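Local coordinates for dihydrodipicolinate reductase N-terminus domain-containing protein (Mycobacterium smegmatis, PDB 6IAQ) that is a native amine dehydrogenase that binds NADP and probably catalyses the asymmetric reductive amination of ketones, at residues V249-R257 with E267-Y275; G278-T286 with L295-Q303. All coordinates share one frame; numbering follows the deposited sequence.

Overall arrangement
Both interactions are antiparallel hairpins of one mixed sheet in the C-terminal domain, their centres about 14 Å apart, and strand 158-169 runs between them. Interaction 1 (249-257 with 267-275) is the more regular and more buried: seven backbone hydrogen bonds run along it, with buried polar side chains and a salt bridge at one end. Interaction 2 (278-286 with 295-303) is partly buried; its pairing soon gives way to bridging waters and a carboxylate-hydroxyl bond at the start of helix 302-312, close to the bound NADP, and its outer strand, the last of the sheet within this chain, meets the second subunit. A salt bridge between Arg273 and Glu279 and packing of Phe268 on Trp285 tie the two together.

Interaction 1 (V249-R257 with E267-Y275); sequences VIGFTDIDR and EFEMSGRVY
With CG of each anti to its own backbone N (chi1 -167° and 179°), the chains of Glu267 and Arg257 cross on the face they share in an antiparallel beta hairpin. There Arg257 NE donates to Glu267 OE1 at 3.2 Å in a salt bridge. The oxygen lies at the edge of the guanidinium, in its plane, although the carboxylate itself is turned 58° from that plane; Arg257 NH1 has a second partner in Glu259. The chain of Glu267 also crosses Ile255, whose CD1 rests 3.6 Å from Glu267 OE2. Further along the same face Thr253 CG2 packs on Glu269 CG, while Thr253 OG1 and Ser271 OG are each bound to a different carboxylate oxygen of Asp229 on strand 219-230.

The backbones bond pairwise from Asp256 and Phe268 to Phe252 and Gly272, followed by a bond from Val274 N to Ile250 O at 2.9 Å. Gly251 CA makes a CA-H...O contact with Gly272 O, and a side chain there would run into that oxygen.

On the other face, Asp254 and Met270 lie side by side, Met270 against Phe203 of helix 203-215 and Asp254 against Thr202 just before it; the buried Asp254 OD1 is held by Arg199 and Thr226. Asp256 OD2 receives a bond from Thr202 and another from a water at 2.7 Å, which gives its second proton to Phe268 O at 2.9 Å.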
ATOM      1  N   VAL A 249      17.230  13.731  29.061  1.00 32.63           N
ATOM      2  CA  VAL A 249      16.206  13.014  28.250  1.00 31.46           C
ATOM      3  C   VAL A 249      16.072  13.753  26.916  1.00 30.08           C
ATOM      4  O   VAL A 249      15.999  14.998  26.922  1.00 26.23           O
ATOM      5  CB  VAL A 249      14.863  12.877  28.982  1.00 33.19           C
ATOM      6  CG1 VAL A 249      13.812  12.232  28.085  1.00 32.52           C
ATOM      7  CG2 VAL A 249      15.030  12.091  30.275  1.00 34.96           C
ATOM      8  N   ILE A 250      16.080  13.013  25.797  1.00 29.11           N
ATOM      9  CA  ILE A 250      15.989  13.625  24.441  1.00 30.93           C
ATOM     10  C   ILE A 250      14.776  13.071  23.681  1.00 28.42           C
ATOM     11  O   ILE A 250      14.675  13.358  22.484  1.00 26.76           O
ATOM     12  CB  ILE A 250      17.292  13.425  23.648  1.00 30.81           C
ATOM     13  CG1 ILE A 250      17.593  11.942  23.412  1.00 30.98           C
ATOM     14  CG2 ILE A 250      18.436  14.160  24.311  1.00 33.64           C
ATOM     15  CD1 ILE A 250      18.754  11.690  22.455  1.00 32.27           C
ATOM     16  N   GLY A 251      13.910  12.322  24.361  1.00 29.17           N
ATOM     17  CA  GLY A 251      12.730  11.721  23.754  1.00 29.78           C
ATOM     18  C   GLY A 251      12.407  10.435  24.431  1.00 29.94           C
ATOM     19  O   GLY A 251      12.880  10.215  25.553  1.00 31.95           O
ATOM     20  N   PHE A 252      11.648   9.582  23.768  1.00 27.88           N
ATOM     21  CA  PHE A 252      11.346   8.259  24.341  1.00 29.15           C
ATOM     22  C   PHE A 252      10.995   7.270  23.241  1.00 29.00           C
ATOM     23  O   PHE A 252      10.625   7.666  22.116  1.00 28.59           O
ATOM     24  CB  PHE A 252      10.250   8.327  25.420  1.00 28.53           C
ATOM     25  CG  PHE A 252       8.892   8.824  24.984  1.00 30.03           C
ATOM     26  CD1 PHE A 252       7.999   7.998  24.318  1.00 32.97           C
ATOM     27  CD2 PHE A 252       8.463  10.090  25.346  1.00 28.49           C
ATOM     28  CE1 PHE A 252       6.744   8.457  23.942  1.00 31.07           C
ATOM     29  CE2 PHE A 252       7.212  10.546  24.959  1.00 28.31           C
ATOM     30  CZ  PHE A 252       6.354   9.724  24.275  1.00 30.00           C
ATOM     31  N   THR A 253      11.056   6.004  23.643  1.00 25.71           N
ATOM     32  CA  THR A 253      10.731   4.828  22.821  1.00 25.83           C
ATOM     33  C   THR A 253       9.587   4.080  23.500  1.00 25.10           C
ATOM     34  O   THR A 253       9.721   3.755  24.680  1.00 31.64           O
ATOM     35  CB  THR A 253      11.982   3.959  22.593  1.00 26.86           C
ATOM     36  OG1 THR A 253      12.977   4.768  21.953  1.00 24.28           O
ATOM     37  CG2 THR A 253      11.635   2.702  21.815  1.00 24.34           C
ATOM     38  N   ASP A 254       8.513   3.844  22.770  1.00 28.03           N
ATOM     39  CA  ASP A 254       7.366   3.016  23.189  1.00 31.13           C
ATOM     40  C   ASP A 254       7.459   1.670  22.482  1.00 31.25           C
ATOM     41  O   ASP A 254       7.889   1.649  21.344  1.00 28.62           O
ATOM     42  CB  ASP A 254       6.006   3.625  22.825  1.00 31.75           C
ATOM     43  CG  ASP A 254       5.712   5.003  23.380  1.00 34.60           C
ATOM     44  OD1 ASP A 254       5.989   5.237  24.573  1.00 35.34           O
ATOM     45  OD2 ASP A 254       5.195   5.843  22.592  1.00 35.87           O
ATOM     46  N   ILE A 255       6.924   0.628  23.094  1.00 30.77           N
ATOM     47  CA  ILE A 255       6.605  -0.674  22.455  1.00 35.54           C
ATOM     48  C   ILE A 255       5.190  -1.047  22.878  1.00 34.01           C
ATOM     49  O   ILE A 255       4.891  -0.989  24.072  1.00 38.68           O
ATOM     50  CB  ILE A 255       7.656  -1.758  22.774  1.00 39.36           C
ATOM     51  CG1 ILE A 255       7.328  -3.066  22.054  1.00 43.89           C
ATOM     52  CG2 ILE A 255       7.810  -1.957  24.258  1.00 44.85           C
ATOM     53  CD1 ILE A 255       8.555  -3.935  21.805  1.00 45.20           C
ATOM     54  N   ASP A 256       4.333  -1.272  21.903  1.00 31.89           N
ATOM     55  CA  ASP A 256       2.915  -1.629  22.065  1.00 32.56           C
ATOM     56  C   ASP A 256       2.701  -2.991  21.428  1.00 36.27           C
ATOM     57  O   ASP A 256       3.319  -3.276  20.386  1.00 35.48           O
ATOM     58  CB  ASP A 256       2.000  -0.562  21.457  1.00 33.67           C
ATOM     59  CG  ASP A 256       2.024   0.693  22.296  1.00 35.35           C
ATOM     60  OD1 ASP A 256       1.458   0.642  23.425  1.00 34.77           O
ATOM     61  OD2 ASP A 256       2.680   1.662  21.872  1.00 32.02           O
ATOM     62  N   ARG A 257       1.830  -3.784  22.034  1.00 33.99           N
ATOM     63  CA  ARG A 257       1.547  -5.169  21.600  1.00 35.84           C
ATOM     64  C   ARG A 257       0.078  -5.473  21.814  1.00 39.09           C
ATOM     65  O   ARG A 257      -0.441  -5.204  22.919  1.00 42.16           O
ATOM     66  CB  ARG A 257       2.412  -6.135  22.408  1.00 42.37           C
ATOM     67  CG  ARG A 257       2.201  -7.606  22.085  1.00 48.65           C
ATOM     68  CD  ARG A 257       3.058  -8.389  23.060  1.00 56.02           C
ATOM     69  NE  ARG A 257       3.756  -9.473  22.409  1.00 64.42           N
ATOM     70  CZ  ARG A 257       3.288 -10.710  22.283  1.00 70.36           C
ATOM     71  NH1 ARG A 257       2.116 -11.048  22.790  1.00 69.42           N
ATOM     72  NH2 ARG A 257       4.008 -11.623  21.657  1.00 74.67           N
ATOM     73  N   GLU A 267       2.817  -5.936  17.007  1.00 35.09           N
ATOM     74  CA  GLU A 267       3.820  -5.282  17.879  1.00 39.91           C
ATOM     75  C   GLU A 267       4.437  -4.104  17.133  1.00 36.47           C
ATOM     76  O   GLU A 267       4.782  -4.249  15.947  1.00 38.13           O
ATOM     77  CB  GLU A 267       4.866  -6.292  18.350  1.00 43.05           C
ATOM     78  CG  GLU A 267       5.720  -5.759  19.479  1.00 53.06           C
ATOM     79  CD  GLU A 267       6.533  -6.796  20.237  1.00 52.44           C
ATOM     80  OE1 GLU A 267       5.971  -7.491  21.107  1.00 56.50           O
ATOM     81  OE2 GLU A 267       7.715  -6.912  19.949  1.00 46.49           O
ATOM     82  N   PHE A 268       4.582  -2.970  17.813  1.00 34.01           N
ATOM     83  CA  PHE A 268       5.103  -1.722  17.201  1.00 31.02           C
ATOM     84  C   PHE A 268       5.990  -0.989  18.199  1.00 33.93           C
ATOM     85  O   PHE A 268       5.528  -0.593  19.281  1.00 32.43           O
ATOM     86  CB  PHE A 268       3.927  -0.884  16.687  1.00 34.80           C
ATOM     87  CG  PHE A 268       4.330   0.425  16.059  1.00 32.92           C
ATOM     88  CD1 PHE A 268       5.212   0.450  14.986  1.00 35.21           C
ATOM     89  CD2 PHE A 268       3.758   1.614  16.468  1.00 34.62           C
ATOM     90  CE1 PHE A 268       5.571   1.646  14.387  1.00 36.51           C
ATOM     91  CE2 PHE A 268       4.126   2.815  15.886  1.00 37.27           C
ATOM     92  CZ  PHE A 268       5.019   2.831  14.837  1.00 38.29           C
ATOM     93  N   GLU A 269       7.245  -0.792  17.824  1.00 29.23           N
ATOM     94  CA  GLU A 269       8.219  -0.023  18.616  1.00 33.90           C
ATOM     95  C   GLU A 269       8.493   1.287  17.876  1.00 32.51           C
ATOM     96  O   GLU A 269       8.815   1.246  16.651  1.00 30.48           O
ATOM     97  CB  GLU A 269       9.488  -0.846  18.805  1.00 34.91           C
ATOM     98  CG  GLU A 269      10.613  -0.083  19.454  1.00 34.22           C
ATOM     99  CD  GLU A 269      11.873  -0.913  19.626  1.00 39.09           C
ATOM    100  OE1 GLU A 269      12.312  -1.505  18.657  1.00 47.47           O
ATOM    101  OE2 GLU A 269      12.379  -0.991  20.742  1.00 51.38           O
ATOM    102  N   MET A 270       8.350   2.407  18.593  1.00 29.46           N
ATOM    103  CA  MET A 270       8.468   3.757  18.011  1.00 27.51           C
ATOM    104  C   MET A 270       9.333   4.620  18.913  1.00 27.63           C
ATOM    105  O   MET A 270       9.031   4.753  20.106  1.00 27.90           O
ATOM    106  CB  MET A 270       7.073   4.372  17.823  1.00 28.38           C
ATOM    107  CG  MET A 270       7.093   5.662  17.052  1.00 27.92           C
ATOM    108  SD  MET A 270       5.655   6.679  17.505  1.00 29.65           S
ATOM    109  CE  MET A 270       6.273   7.248  19.087  1.00 29.50           C
ATOM    110  N   SER A 271      10.376   5.194  18.348  1.00 23.62           N
ATOM    111  CA  SER A 271      11.214   6.189  19.042  1.00 27.32           C
ATOM    112  C   SER A 271      11.002   7.558  18.388  1.00 27.92           C
ATOM    113  O   SER A 271      11.120   7.678  17.140  1.00 27.95           O
ATOM    114  CB  SER A 271      12.650   5.795  19.043  1.00 27.82           C
ATOM    115  OG  SER A 271      13.443   6.852  19.561  1.00 28.61           O
ATOM    116  N   GLY A 272      10.728   8.541  19.226  1.00 24.09           N
ATOM    117  CA  GLY A 272      10.679   9.959  18.865  1.00 25.13           C
ATOM    118  C   GLY A 272      11.672  10.704  19.721  1.00 27.58           C
ATOM    119  O   GLY A 272      11.427  10.814  20.962  1.00 25.11           O
ATOM    120  N   ARG A 273      12.768  11.176  19.119  1.00 24.01           N
ATOM    121  CA  ARG A 273      13.884  11.757  19.895  1.00 23.87           C
ATOM    122  C   ARG A 273      14.652  12.774  19.058  1.00 27.27           C
ATOM    123  O   ARG A 273      14.575  12.752  17.820  1.00 26.23           O
ATOM    124  CB  ARG A 273      14.813  10.649  20.406  1.00 28.46           C
ATOM    125  CG  ARG A 273      15.603   9.931  19.308  1.00 25.71           C
ATOM    126  CD  ARG A 273      16.376   8.676  19.775  1.00 27.56           C
ATOM    127  NE  ARG A 273      17.194   8.310  18.624  1.00 28.79           N
ATOM    128  CZ  ARG A 273      16.747   7.620  17.567  1.00 30.23           C
ATOM    129  NH1 ARG A 273      15.512   7.131  17.557  1.00 30.03           N
ATOM    130  NH2 ARG A 273      17.540   7.447  16.521  1.00 30.53           N
ATOM    131  N   VAL A 274      15.429  13.613  19.740  1.00 24.25           N
ATOM    132  CA  VAL A 274      16.383  14.518  19.071  1.00 27.19           C
ATOM    133  C   VAL A 274      17.487  13.649  18.460  1.00 29.25           C
ATOM    134  O   VAL A 274      18.045  12.805  19.182  1.00 31.52           O
ATOM    135  CB  VAL A 274      16.939  15.574  20.033  1.00 25.45           C
ATOM    136  CG1 VAL A 274      17.911  16.486  19.334  1.00 26.03           C
ATOM    137  CG2 VAL A 274      15.828  16.393  20.679  1.00 27.74           C
ATOM    138  N   TYR A 275      17.765  13.831  17.167  1.00 26.11           N
ATOM    139  CA  TYR A 275      18.845  13.100  16.468  1.00 29.46           C
ATOM    140  C   TYR A 275      20.172  13.849  16.624  1.00 29.89           C
ATOM    141  O   TYR A 275      20.214  15.111  16.596  1.00 28.99           O
ATOM    142  CB  TYR A 275      18.549  12.978  14.977  1.00 28.43           C
ATOM    143  CG  TYR A 275      17.524  11.944  14.599  1.00 29.84           C
ATOM    144  CD1 TYR A 275      16.728  11.287  15.533  1.00 28.37           C
ATOM    145  CD2 TYR A 275      17.303  11.677  13.255  1.00 28.20           C
ATOM    146  CE1 TYR A 275      15.779  10.353  15.142  1.00 27.34           C
ATOM    147  CE2 TYR A 275      16.360  10.755  12.852  1.00 27.66           C
ATOM    148  CZ  TYR A 275      15.590  10.096  13.788  1.00 29.52           C
ATOM    149  OH  TYR A 275      14.647   9.204  13.358  1.00 27.60           O
TER
HETATM  150  O   HOH W   1       4.621   2.021  20.012  1.00 31.07           O

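Interaction 2 (G278-T286 with L295-Q303); sequences GEGDINEWT and LSNGTVPTQ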
ATOM      1  N   GLY A 278      24.219  12.063  11.505  1.00 40.90           N
ATOM      2  CA  GLY A 278      24.271  10.721  10.899  1.00 38.39           C
ATOM      3  C   GLY A 278      23.006   9.900  11.110  1.00 42.03           C
ATOM      4  O   GLY A 278      22.848   8.894  10.397  1.00 41.66           O
ATOM      5  N   GLU A 279      22.119  10.256  12.050  1.00 34.16           N
ATOM      6  CA  GLU A 279      20.909   9.436  12.325  1.00 31.70           C
ATOM      7  C   GLU A 279      19.850   9.730  11.258  1.00 24.80           C
ATOM      8  O   GLU A 279      19.777  10.841  10.784  1.00 31.08           O
ATOM      9  CB  GLU A 279      20.392   9.676  13.748  1.00 31.39           C
ATOM     10  CG  GLU A 279      21.386   9.252  14.795  1.00 31.81           C
ATOM     11  CD  GLU A 279      20.797   9.255  16.190  1.00 33.03           C
ATOM     12  OE1 GLU A 279      20.818  10.349  16.826  1.00 29.11           O
ATOM     13  OE2 GLU A 279      20.277   8.201  16.595  1.00 28.46           O
ATOM     14  N   GLY A 280      19.053   8.738  10.908  1.00 30.80           N
ATOM     15  CA  GLY A 280      17.971   8.875   9.925  1.00 28.44           C
ATOM     16  C   GLY A 280      16.722   8.154  10.390  1.00 26.36           C
ATOM     17  O   GLY A 280      16.842   7.172  11.191  1.00 27.28           O
ATOM     18  N   ASP A 281      15.574   8.616   9.913  1.00 27.04           N
ATOM     19  CA  ASP A 281      14.265   7.971  10.187  1.00 26.31           C
ATOM     20  C   ASP A 281      14.258   6.564   9.607  1.00 27.94           C
ATOM     21  O   ASP A 281      14.919   6.327   8.536  1.00 25.38           O
ATOM     22  CB  ASP A 281      13.106   8.780   9.587  1.00 27.45           C
ATOM     23  CG  ASP A 281      12.921  10.155  10.212  1.00 28.12           C
ATOM     24  OD1 ASP A 281      13.676  10.476  11.184  1.00 29.15           O
ATOM     25  OD2 ASP A 281      12.065  10.916   9.698  1.00 27.78           O
ATOM     26  N   ILE A 282      13.472   5.695  10.224  1.00 25.97           N
ATOM     27  CA  ILE A 282      13.239   4.327   9.703  1.00 28.95           C
ATOM     28  C   ILE A 282      11.762   3.971   9.774  1.00 27.67           C
ATOM     29  O   ILE A 282      11.029   4.439  10.665  1.00 23.77           O
ATOM     30  CB  ILE A 282      14.120   3.269  10.379  1.00 34.17           C
ATOM     31  CG1 ILE A 282      13.740   2.996  11.824  1.00 32.01           C
ATOM     32  CG2 ILE A 282      15.613   3.609  10.235  1.00 36.28           C
ATOM     33  CD1 ILE A 282      14.048   1.582  12.223  1.00 36.66           C
ATOM     34  N   ASN A 283      11.371   3.127   8.833  1.00 24.36           N
ATOM     35  CA  ASN A 283      10.071   2.432   8.821  1.00 23.78           C
ATOM     36  C   ASN A 283      10.327   0.991   8.358  1.00 26.31           C
ATOM     37  O   ASN A 283      10.506   0.784   7.155  1.00 24.85           O
ATOM     38  CB  ASN A 283       9.074   3.111   7.893  1.00 23.21           C
ATOM     39  CG  ASN A 283       7.674   2.579   8.115  1.00 26.04           C
ATOM     40  OD1 ASN A 283       7.238   2.512   9.270  1.00 27.51           O
ATOM     41  ND2 ASN A 283       6.973   2.257   7.045  1.00 23.26           N
ATOM     42  N   GLU A 284      10.389   0.048   9.289  1.00 28.14           N
ATOM     43  CA  GLU A 284      10.766  -1.360   8.994  1.00 29.65           C
ATOM     44  C   GLU A 284       9.709  -2.278   9.587  1.00 29.60           C
ATOM     45  O   GLU A 284       9.480  -2.215  10.809  1.00 28.14           O
ATOM     46  CB  GLU A 284      12.131  -1.721   9.555  1.00 29.09           C
ATOM     47  CG  GLU A 284      13.268  -0.928   8.974  1.00 32.92           C
ATOM     48  CD  GLU A 284      14.635  -1.226   9.582  1.00 39.25           C
ATOM     49  OE1 GLU A 284      14.741  -1.956  10.607  1.00 43.69           O
ATOM     50  OE2 GLU A 284      15.596  -0.663   9.084  1.00 45.69           O
ATOM     51  N   TRP A 285       9.040  -3.032   8.726  1.00 27.06           N
ATOM     52  CA  TRP A 285       7.949  -3.944   9.135  1.00 29.38           C
ATOM     53  C   TRP A 285       8.258  -5.368   8.662  1.00 33.96           C
ATOM     54  O   TRP A 285       8.729  -5.561   7.530  1.00 31.91           O
ATOM     55  CB  TRP A 285       6.605  -3.479   8.601  1.00 30.21           C
ATOM     56  CG  TRP A 285       6.166  -2.208   9.248  1.00 30.80           C
ATOM     57  CD1 TRP A 285       6.675  -0.967   9.017  1.00 29.94           C
ATOM     58  CD2 TRP A 285       5.157  -2.061  10.253  1.00 30.39           C
ATOM     59  NE1 TRP A 285       5.988  -0.049   9.769  1.00 30.11           N
ATOM     60  CE2 TRP A 285       5.091  -0.688  10.572  1.00 30.58           C
ATOM     61  CE3 TRP A 285       4.293  -2.938  10.911  1.00 30.67           C
ATOM     62  CZ2 TRP A 285       4.201  -0.177  11.526  1.00 30.22           C
ATOM     63  CZ3 TRP A 285       3.432  -2.440  11.862  1.00 29.15           C
ATOM     64  CH2 TRP A 285       3.382  -1.074  12.157  1.00 30.22           C
ATOM     65  N   THR A 286       8.014  -6.313   9.548  1.00 33.96           N
ATOM     66  CA  THR A 286       8.152  -7.764   9.283  1.00 35.68           C
ATOM     67  C   THR A 286       6.802  -8.405   9.558  1.00 37.28           C
ATOM     68  O   THR A 286       6.174  -8.064  10.565  1.00 32.63           O
ATOM     69  CB  THR A 286       9.238  -8.371  10.166  1.00 37.15           C
ATOM     70  OG1 THR A 286      10.462  -7.697   9.877  1.00 38.97           O
ATOM     71  CG2 THR A 286       9.367  -9.865   9.974  1.00 39.58           C
ATOM     72  N   LEU A 295       9.139  -5.099   4.723  1.00 27.33           N
ATOM     73  CA  LEU A 295       8.937  -3.771   4.089  1.00 27.47           C
ATOM     74  C   LEU A 295       9.854  -2.777   4.796  1.00 27.45           C
ATOM     75  O   LEU A 295       9.919  -2.764   6.037  1.00 26.48           O
ATOM     76  CB  LEU A 295       7.476  -3.345   4.179  1.00 30.72           C
ATOM     77  CG  LEU A 295       7.115  -2.009   3.512  1.00 32.81           C
ATOM     78  CD1 LEU A 295       5.788  -2.121   2.768  1.00 36.92           C
ATOM     79  CD2 LEU A 295       6.990  -0.885   4.525  1.00 38.16           C
ATOM     80  N   SER A 296      10.561  -1.988   4.002  1.00 26.20           N
ATOM     81  CA  SER A 296      11.426  -0.884   4.473  1.00 28.24           C
ATOM     82  C   SER A 296      11.204   0.310   3.544  1.00 25.23           C
ATOM     83  O   SER A 296      10.986   0.100   2.323  1.00 26.31           O
ATOM     84  CB  SER A 296      12.872  -1.341   4.512  1.00 27.19           C
ATOM     85  OG  SER A 296      13.754  -0.249   4.495  1.00 37.00           O
ATOM     86  N   ASN A 297      11.332   1.516   4.077  1.00 27.86           N
ATOM     87  CA  ASN A 297      11.178   2.755   3.276  1.00 23.50           C
ATOM     88  C   ASN A 297      12.479   3.552   3.322  1.00 24.03           C
ATOM     89  O   ASN A 297      12.412   4.767   3.074  1.00 23.08           O
ATOM     90  CB  ASN A 297       9.930   3.524   3.721  1.00 24.25           C
ATOM     91  CG  ASN A 297       8.636   2.816   3.380  1.00 25.11           C
ATOM     92  OD1 ASN A 297       8.266   2.652   2.205  1.00 27.90           O
ATOM     93  ND2 ASN A 297       7.954   2.376   4.400  1.00 23.92           N
ATOM     94  N   GLY A 298      13.611   2.902   3.608  1.00 24.79           N
ATOM     95  CA  GLY A 298      14.909   3.593   3.664  1.00 25.80           C
ATOM     96  C   GLY A 298      14.853   4.758   4.633  1.00 27.26           C
ATOM     97  O   GLY A 298      14.246   4.587   5.688  1.00 26.94           O
ATOM     98  N   THR A 299      15.486   5.888   4.323  1.00 26.54           N
ATOM     99  CA  THR A 299      15.429   7.110   5.188  1.00 25.44           C
ATOM    100  C   THR A 299      14.129   7.826   4.854  1.00 24.75           C
ATOM    101  O   THR A 299      14.119   8.685   3.985  1.00 24.95           O
ATOM    102  CB  THR A 299      16.690   7.964   5.069  1.00 29.21           C
ATOM    103  OG1 THR A 299      17.752   7.101   5.452  1.00 28.11           O
ATOM    104  CG2 THR A 299      16.665   9.144   6.009  1.00 30.76           C
ATOM    105  N   VAL A 300      13.041   7.369   5.462  1.00 25.78           N
ATOM    106  CA  VAL A 300      11.661   7.765   5.078  1.00 24.80           C
ATOM    107  C   VAL A 300      11.454   9.236   5.421  1.00 25.15           C
ATOM    108  O   VAL A 300      11.874   9.694   6.488  1.00 27.23           O
ATOM    109  CB  VAL A 300      10.645   6.837   5.767  1.00 24.74           C
ATOM    110  CG1 VAL A 300      10.703   6.921   7.284  1.00 22.39           C
ATOM    111  CG2 VAL A 300       9.249   7.093   5.246  1.00 24.44           C
ATOM    112  N   PRO A 301      10.897  10.043   4.489  1.00 27.58           N
ATOM    113  CA  PRO A 301      10.668  11.475   4.738  1.00 27.61           C
ATOM    114  C   PRO A 301       9.432  11.748   5.610  1.00 26.29           C
ATOM    115  O   PRO A 301       8.408  12.162   5.086  1.00 25.12           O
ATOM    116  CB  PRO A 301      10.494  12.043   3.325  1.00 25.93           C
ATOM    117  CG  PRO A 301       9.907  10.885   2.551  1.00 28.11           C
ATOM    118  CD  PRO A 301      10.608   9.659   3.097  1.00 26.74           C
ATOM    119  N   THR A 302       9.553  11.486   6.916  1.00 24.92           N
ATOM    120  CA  THR A 302       8.423  11.567   7.878  1.00 25.80           C
ATOM    121  C   THR A 302       7.821  12.983   7.846  1.00 23.62           C
ATOM    122  O   THR A 302       6.628  13.118   7.742  1.00 21.96           O
ATOM    123  CB  THR A 302       8.883  11.186   9.286  1.00 26.63           C
ATOM    124  OG1 THR A 302       9.604   9.953   9.197  1.00 26.16           O
ATOM    125  CG2 THR A 302       7.742  11.073  10.286  1.00 26.50           C
ATOM    126  N   GLN A 303       8.643  14.006   7.962  1.00 23.40           N
ATOM    127  CA  GLN A 303       8.185  15.411   8.033  1.00 26.05           C
ATOM    128  C   GLN A 303       7.378  15.750   6.772  1.00 27.26           C
ATOM    129  O   GLN A 303       6.275  16.263   6.886  1.00 25.35           O
ATOM    130  CB  GLN A 303       9.389  16.349   8.184  1.00 25.46           C
ATOM    131  CG  GLN A 303       8.978  17.795   8.447  1.00 26.41           C
ATOM    132  CD  GLN A 303      10.076  18.756   8.072  1.00 28.69           C
ATOM    133  OE1 GLN A 303      10.366  18.948   6.898  1.00 27.56           O
ATOM    134  NE2 GLN A 303      10.693  19.360   9.067  1.00 26.25           N
TER
HETATM  135  O   HOH W   2      11.583  13.584   8.056  1.00 27.58           O
HETATM  136  O   HOH W   3      17.425   5.634   7.758  1.00 30.37           O
HETATM  137  O   HOH W   4      13.199   2.345   6.741  1.00 27.48           O
HETATM  138  O   HOH W   5      15.271   0.988   6.871  1.00 48.48           O
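Asp281 meets segment 295-303 through CB, CG and OD2. Its CB lies against the methyl CG1 of Val300 at 3.8 Å. With CG anti to the carbonyl carbon (chi1 -65°), the carboxylate is carried toward the first turn of helix 302-312, where CG comes near the hydroxyl of Thr302. At the tip, OD2 accepts a hydrogen bond from Thr302 OG1 at 2.7 Å; the hydroxyl approaches from above the carboxylate plane, 39° out of it. OD2 also lies 3.2 Å from a water that accepts from Gln303 N, while OD1 has a weak hydrogen bond with Tyr275 OH.

These residues lie at the open end of a beta hairpin whose strand 293-296, outermost of the mixed sheet within this chain, is hydrogen-bonded at Ser296 to the second subunit. An ST turn at Ser296 follows, and Pro301 is the N-cap of the helix. The side chain of Thr302 is about 6 Å from the bound NADP, so the Asp281 bond joins the lead into strand 282-288 to a helix start near the cofactor.

At the far end Trp285 N donates to Leu295 O at 2.8 Å, nearly straight at 173°, and Leu295 N returns the bond to Trp285 O. Past Glu284 and Ser296 the pairing weakens to a 3.3 Å bond from Asn297 N to Asn283 O, and a water then bridges Asn283 N and Gly298 O. Another water donates to Asp281 O and lies 2.8 Å from Thr299 OG1. Asn283 ND2 binds Phe144 O of helix 141-153, and Asn283 OD1 takes the indole N-H of Trp285 NE1 at 2.9 Å, in the ring plane.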